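Local coordinates for HEPN domain-containing protein (Thermotoga maritima, PDB 1O3U) that is of unknown function but carries a HEPN domain, a helical fold that in related proteins probably serves nucleotide or nucleic-acid binding, at residues G68-S71 against S72-I76. Residues are numbered along the deposited sequence; the frame is centred on the assembly and turned at random.
Sequences GELS and SRFEI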
ATOM      1  N   GLY A  68     -11.622   4.234  15.334  1.00 17.69           N
ATOM      2  CA  GLY A  68     -12.172   3.962  16.642  1.00 17.97           C
ATOM      3  C   GLY A  68     -11.221   4.414  17.729  1.00 18.20           C
ATOM      4  O   GLY A  68     -11.647   5.043  18.673  1.00 19.96           O
ATOM      5  N   GLU A  69      -9.929   4.095  17.608  1.00 18.58           N
ATOM      6  CA  GLU A  69      -8.925   4.504  18.601  1.00 19.23           C
ATOM      7  C   GLU A  69      -8.834   6.035  18.630  1.00 19.03           C
ATOM      8  O   GLU A  69      -8.743   6.657  19.691  1.00 18.55           O
ATOM      9  CB  GLU A  69      -7.521   3.919  18.278  1.00 20.07           C
ATOM     10  CG  GLU A  69      -7.246   2.477  18.693  1.00 24.17           C
ATOM     11  CD  GLU A  69      -5.849   1.999  18.254  1.00 28.84           C
ATOM     12  OE1 GLU A  69      -4.813   2.554  18.731  1.00 28.55           O
ATOM     13  OE2 GLU A  69      -5.793   1.065  17.418  1.00 31.70           O
ATOM     14  N   LEU A  70      -8.856   6.626  17.446  1.00 17.95           N
ATOM     15  CA  LEU A  70      -8.748   8.080  17.317  1.00 18.66           C
ATOM     16  C   LEU A  70      -9.905   8.821  18.025  1.00 18.18           C
ATOM     17  O   LEU A  70      -9.717   9.935  18.522  1.00 17.81           O
ATOM     18  CB  LEU A  70      -8.655   8.438  15.839  1.00 18.20           C
ATOM     19  CG  LEU A  70      -7.946   9.742  15.503  1.00 20.34           C
ATOM     20  CD1 LEU A  70      -6.555   9.790  16.154  1.00 21.63           C
ATOM     21  CD2 LEU A  70      -7.856   9.948  13.956  1.00 18.59           C
ATOM     22  N   SER A  71     -11.078   8.179  18.104  1.00 18.66           N
ATOM     23  CA  SER A  71     -12.296   8.732  18.762  1.00 19.02           C
ATOM     24  C   SER A  71     -12.163   9.080  20.249  1.00 19.00           C
ATOM     25  O   SER A  71     -12.954   9.872  20.794  1.00 18.37           O
ATOM     26  CB  SER A  71     -13.468   7.755  18.600  1.00 19.59           C
ATOM     27  OG  SER A  71     -13.837   7.665  17.237  1.00 23.44           O
ATOM     28  N   SER A  72     -11.183   8.472  20.919  1.00 19.85           N
ATOM     29  CA  SER A  72     -10.919   8.746  22.335  1.00 19.73           C
ATOM     30  C   SER A  72     -10.291  10.127  22.517  1.00 19.38           C
ATOM     31  O   SER A  72     -10.293  10.687  23.615  1.00 18.73           O
ATOM     32  CB  SER A  72      -9.984   7.673  22.933  1.00 21.26           C
ATOM     33  OG  SER A  72      -8.648   7.848  22.447  1.00 20.87           O
ATOM     34  N   ARG A  73      -9.776  10.682  21.426  1.00 17.96           N
ATOM     35  CA  ARG A  73      -9.023  11.925  21.473  1.00 18.31           C
ATOM     36  C   ARG A  73      -9.640  13.051  20.624  1.00 16.23           C
ATOM     37  O   ARG A  73      -9.640  14.229  21.026  1.00 15.47           O
ATOM     38  CB  ARG A  73      -7.605  11.624  20.981  1.00 19.72           C
ATOM     39  CG  ARG A  73      -6.642  12.757  21.205  1.00 24.75           C
ATOM     40  CD  ARG A  73      -6.343  12.991  22.667  1.00 30.10           C
ATOM     41  NE  ARG A  73      -5.864  14.345  22.895  1.00 34.87           N
ATOM     42  CZ  ARG A  73      -6.636  15.401  23.166  1.00 39.03           C
ATOM     43  NH1 ARG A  73      -7.962  15.293  23.248  1.00 41.29           N
ATOM     44  NH2 ARG A  73      -6.065  16.582  23.352  1.00 39.68           N
ATOM     45  N   PHE A  74     -10.127  12.682  19.441  1.00 14.56           N
ATOM     46  CA  PHE A  74     -10.773  13.612  18.518  1.00 15.32           C
ATOM     47  C   PHE A  74     -12.169  13.173  18.151  1.00 14.69           C
ATOM     48  O   PHE A  74     -12.425  12.002  18.015  1.00 15.16           O
ATOM     49  CB  PHE A  74      -9.950  13.764  17.226  1.00 14.83           C
ATOM     50  CG  PHE A  74      -8.520  14.136  17.491  1.00 14.57           C
ATOM     51  CD1 PHE A  74      -8.207  15.401  17.972  1.00 19.76           C
ATOM     52  CD2 PHE A  74      -7.508  13.226  17.315  1.00 17.37           C
ATOM     53  CE1 PHE A  74      -6.900  15.757  18.273  1.00 19.02           C
ATOM     54  CE2 PHE A  74      -6.176  13.570  17.614  1.00 17.87           C
ATOM     55  CZ  PHE A  74      -5.882  14.833  18.096  1.00 18.43           C
ATOM     56  N   GLU A  75     -13.043  14.134  17.927  1.00 12.81           N
ATOM     57  CA  GLU A  75     -14.356  13.824  17.434  1.00 13.95           C
ATOM     58  C   GLU A  75     -14.280  13.390  15.964  1.00 13.69           C
ATOM     59  O   GLU A  75     -13.776  14.131  15.103  1.00 13.56           O
ATOM     60  CB  GLU A  75     -15.282  15.033  17.592  1.00 14.09           C
ATOM     61  CG  GLU A  75     -16.644  14.904  16.937  1.00 16.65           C
ATOM     62  CD  GLU A  75     -17.495  13.793  17.518  1.00 20.76           C
ATOM     63  OE1 GLU A  75     -17.089  13.201  18.526  1.00 20.58           O
ATOM     64  OE2 GLU A  75     -18.567  13.492  16.942  1.00 25.85           O
ATOM     65  N   ILE A  76     -14.759  12.188  15.696  1.00 13.39           N
ATOM     66  CA  ILE A  76     -14.805  11.641  14.337  1.00 14.22           C
ATOM     67  C   ILE A  76     -16.251  11.612  13.863  1.00 14.64           C
ATOM     68  O   ILE A  76     -17.093  10.897  14.452  1.00 13.83           O
ATOM     69  CB  ILE A  76     -14.281  10.201  14.283  1.00 14.73           C
ATOM     70  CG1 ILE A  76     -12.860  10.087  14.868  1.00 14.14           C
ATOM     71  CG2 ILE A  76     -14.402   9.663  12.843  1.00 16.06           C
ATOM     72  CD1 ILE A  76     -11.820  11.013  14.268  1.00 17.16           C
TER
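Leu70 reaches Phe74 and Ile76 round the C-terminal turn of helix 63-70, where i+3 and i+4 bonds lead the chain into the loop before helix 78-88 of the HEPN helical domain. Its two methyls divide the work: CD1 lies at the edge of the Phe74 ring, 3.7 Å from Phe74 CD2, while Leu70 CD2 meets Ile76 CD1 at 4.1 Å, the two side chains crossing at about a right angle. CG stands anti to the backbone N (chi1 -154°), which turns the fork to these two partners. Leu70 also touches Val50 and Phe51 of helix 32-54; Phe74 touches Met54 of that helix and Leu131 of helix 104-132, and Ile76 touches Phe127 of the latter. Cutting Leu70 back to an alanine would probably leave the Phe74 edge and the Ile76 methyl without their shared partner and open a gap toward helix 32-54. Leu70 O takes both Arg73 N (3.0 Å) and Phe74 N (2.9 Å), the latter nearly straight at 173°. Glu69 O accepts Ser72 N, and the Ser72 hydroxyl adds a side-chain bond. Ser71 OG bonds back to Leu67 O, with Ile76 CG1 packed beside it. Over one face of the Phe74 ring, toward its rim, sits Arg73 CG, 3.7 Å above the ring plane.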